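3-alpha-hydroxysteroid dehydrogenase (Pseudomonas sp., PDB 2DKN) catalyses the NAD(H)-dependent interconversion of 3-alpha-hydroxysteroids and the corresponding 3-ketosteroids. Local coordinates at residues S9-G14 / E187-Q192. Residues are numbered along the deposited sequence; the frame is centred on the assembly and turned at random.
Sequences SASGIG and ETPLLQ. With NAI (1,4-dihydronicotinamide adenine dinucleotide), chain C.
The pyrrolidine ring of Pro189 turns its CG-CD side to Ser11, with CG 3.8 Å from Ser11 OG, while phosphate oxygen O2A of the bound dinucleotide lies obliquely off CD, on one face side of the ring. The coenzyme's flat carboxamide is covered on one face by Leu190 CD2, 4.0 Å from N7N, and Thr188 OG1 approaches the same amide nitrogen from the side. These residues close the pyrophosphate site of a Rossmann fold: 9-14 is part of the glycine-rich turn of short-chain dehydrogenases that leads from strand 3-7 into helix 12-23, and 187-192 runs from the loop after strand 177-183 into helix 189-196. The two segments touch directly through Thr188 CG2, which packs 3.6 Å from Gly12 CA. A side chain on Gly12 would collide with phosphate oxygen O1N, and its positive phi also suits glycine.

Thr188 is the N-cap of its helix: OG1 accepts a weak bond from Leu190 N. Thr188 OG1 also donates to coenzyme O2N at 2.6 Å. With chi1 at 79°, the threonine sends OG1 to the phosphate and leaves the methyl for the glycine turn. Ser11 OG donates to O2A on the other phosphate. Both helices start beside the pyrophosphate, so their dipoles probably help to offset its charge. Leu190 CB lies 3.4 Å from bridging oxygen O3, and CG, anti to the backbone N (chi1 -174°), carries CD1 to the nicotinamide ribose and CD2 over the carboxamide. Shortened to an alanine, this residue would probably leave that carboxamide face uncovered and a gap beside the ribose. Ile13, whose side chain also touches Val220 and Ile224 of helix 217-228, sets CD1 against ribose O4D, and Ile13 N donates to O1N over 2.8 Å at 159°.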
loop_
_atom_site.group_PDB
_atom_site.type_symbol
_atom_site.label_atom_id
_atom_site.label_comp_id
_atom_site.label_asym_id
_atom_site.label_seq_id
_atom_site.Cartn_x
_atom_site.Cartn_y
_atom_site.Cartn_z
ATOM N N SER A 9 3.383 0.000 21.569
ATOM C CA SER A 9 2.412 -1.049 21.836
ATOM C C SER A 9 1.339 -0.683 22.876
ATOM O O SER A 9 0.382 -1.444 23.050
ATOM C CB SER A 9 3.134 -2.308 22.337
ATOM O OG SER A 9 3.907 -2.007 23.490
ATOM N N ALA A 10 1.507 0.435 23.591
ATOM C CA ALA A 10 0.621 0.718 24.748
ATOM C C ALA A 10 -0.668 1.427 24.357
ATOM O O ALA A 10 -1.577 1.570 25.186
ATOM C CB ALA A 10 1.376 1.562 25.822
ATOM N N SER A 11 -0.763 1.867 23.103
ATOM C CA SER A 11 -1.890 2.693 22.663
ATOM C C SER A 11 -2.174 2.529 21.180
ATOM O O SER A 11 -1.310 2.083 20.426
ATOM C CB SER A 11 -1.600 4.176 22.975
ATOM O OG SER A 11 -2.710 5.031 22.694
ATOM N N GLY A 12 -3.348 3.007 20.766
ATOM C CA GLY A 12 -3.690 3.139 19.355
ATOM C C GLY A 12 -3.393 1.958 18.460
ATOM O O GLY A 12 -3.781 0.832 18.777
ATOM N N ILE A 13 -2.718 2.231 17.343
ATOM C CA ILE A 13 -2.395 1.219 16.320
ATOM C C ILE A 13 -1.517 0.093 16.880
ATOM O O ILE A 13 -1.766 -1.075 16.622
ATOM C CB ILE A 13 -1.701 1.843 15.085
ATOM C CG1 ILE A 13 -2.625 2.868 14.427
ATOM C CG2 ILE A 13 -1.265 0.743 14.080
ATOM C CD1 ILE A 13 -1.917 3.782 13.438
ATOM N N GLY A 14 -0.503 0.457 17.655
ATOM C CA GLY A 14 0.403 -0.528 18.238
ATOM C C GLY A 14 -0.293 -1.477 19.192
ATOM O O GLY A 14 -0.008 -2.685 19.214
ATOM N N GLU A 187 -8.475 6.429 14.637
ATOM C CA GLU A 187 -9.445 7.056 15.570
ATOM C C GLU A 187 -8.551 6.346 16.613
ATOM O O GLU A 187 -8.899 5.294 17.152
ATOM C CB GLU A 187 -10.800 6.370 15.495
ATOM C CG GLU A 187 -11.639 6.871 14.341
ATOM C CD GLU A 187 -12.023 8.327 14.516
ATOM O OE1 GLU A 187 -12.513 8.939 13.535
ATOM O OE2 GLU A 187 -11.829 8.866 15.631
ATOM N N THR A 188 -7.394 6.914 16.945
ATOM C CA THR A 188 -6.812 7.007 18.277
ATOM C C THR A 188 -6.650 8.276 19.118
ATOM O O THR A 188 -7.069 9.350 18.713
ATOM C CB THR A 188 -5.344 6.555 18.028
ATOM O OG1 THR A 188 -4.612 7.650 17.455
ATOM C CG2 THR A 188 -5.304 5.395 16.993
ATOM N N PRO A 189 -6.046 8.134 20.318
ATOM C CA PRO A 189 -5.792 9.327 21.132
ATOM C C PRO A 189 -4.961 10.388 20.416
ATOM O O PRO A 189 -5.140 11.582 20.671
ATOM C CB PRO A 189 -5.067 8.763 22.364
ATOM C CG PRO A 189 -5.643 7.396 22.496
ATOM C CD PRO A 189 -5.664 6.906 21.051
ATOM N N LEU A 190 -4.089 9.970 19.502
ATOM C CA LEU A 190 -3.295 10.920 18.738
ATOM C C LEU A 190 -4.205 11.781 17.846
ATOM O O LEU A 190 -4.080 13.009 17.809
ATOM C CB LEU A 190 -2.247 10.190 17.886
ATOM C CG LEU A 190 -1.215 11.020 17.097
ATOM C CD1 LEU A 190 0.065 10.185 16.844
ATOM C CD2 LEU A 190 -1.767 11.570 15.752
ATOM N N LEU A 191 -5.097 11.142 17.090
ATOM C CA LEU A 191 -6.033 11.918 16.270
ATOM C C LEU A 191 -6.939 12.799 17.130
ATOM O O LEU A 191 -7.234 13.952 16.760
ATOM C CB LEU A 191 -6.895 11.020 15.398
ATOM C CG LEU A 191 -7.933 11.721 14.511
ATOM C CD1 LEU A 191 -7.249 12.565 13.457
ATOM C CD2 LEU A 191 -8.884 10.723 13.861
ATOM N N GLN A 192 -7.435 12.261 18.240
ATOM C CA GLN A 192 -8.338 13.080 19.067
ATOM C C GLN A 192 -7.638 14.357 19.569
ATOM O O GLN A 192 -8.247 15.425 19.646
ATOM C CB GLN A 192 -8.931 12.294 20.249
ATOM C CG GLN A 192 -9.486 10.879 19.934
ATOM C CD GLN A 192 -10.249 10.752 18.613
ATOM O OE1 GLN A 192 -10.082 9.755 17.879
ATOM N NE2 GLN A 192 -11.101 11.734 18.309
HETATM P PA NAI C . -1.022 6.700 19.912
HETATM O O1A NAI C . -0.596 7.930 20.604
HETATM O O2A NAI C . -2.301 6.084 20.333
HETATM O O5B NAI C . 0.122 5.586 20.045
HETATM C C5B NAI C . 1.470 5.912 19.873
HETATM C C4B NAI C . 2.254 5.174 20.950
HETATM O O4B NAI C . 3.605 5.537 20.732
HETATM C C3B NAI C . 1.870 5.598 22.366
HETATM O O3B NAI C . 1.685 4.477 23.208
HETATM C C2B NAI C . 3.111 6.355 22.803
HETATM O O2B NAI C . 3.358 6.316 24.192
HETATM C C1B NAI C . 4.220 5.703 21.972
HETATM N N9A NAI C . 5.336 6.659 21.969
HETATM C C8A NAI C . 5.312 7.984 21.583
HETATM N N7A NAI C . 6.538 8.506 21.836
HETATM C C5A NAI C . 7.326 7.543 22.398
HETATM C C6A NAI C . 8.645 7.521 22.869
HETATM N N6A NAI C . 9.397 8.636 22.982
HETATM N N1A NAI C . 9.143 6.341 23.388
HETATM C C2A NAI C . 8.367 5.205 23.456
HETATM N N3A NAI C . 7.069 5.220 22.998
HETATM C C4A NAI C . 6.560 6.381 22.489
HETATM O O3 NAI C . -1.010 7.095 18.358
HETATM P PN NAI C . -1.300 6.154 17.083
HETATM O O1N NAI C . -1.492 4.741 17.453
HETATM O O2N NAI C . -2.370 6.823 16.321
HETATM O O5D NAI C . 0.086 6.340 16.298
HETATM C C5D NAI C . 0.875 5.221 15.918
HETATM C C4D NAI C . 1.686 5.657 14.705
HETATM O O4D NAI C . 0.775 5.934 13.647
HETATM C C3D NAI C . 2.482 6.940 14.933
HETATM O O3D NAI C . 3.740 6.787 14.288
HETATM C C2D NAI C . 1.686 7.984 14.152
HETATM O O2D NAI C . 2.519 8.997 13.659
HETATM C C1D NAI C . 1.124 7.146 13.013
HETATM N N1N NAI C . -0.062 7.764 12.358
HETATM C C2N NAI C . -1.197 7.995 13.084
HETATM C C3N NAI C . -2.300 8.563 12.468
HETATM C C7N NAI C . -3.575 8.765 13.248
HETATM O O7N NAI C . -4.571 9.474 12.595
HETATM N N7N NAI C . -3.731 8.276 14.493
HETATM C C4N NAI C . -2.258 8.893 11.099
HETATM C C5N NAI C . -1.091 8.609 10.359
HETATM C C6N NAI C . -0.004 8.048 11.013
#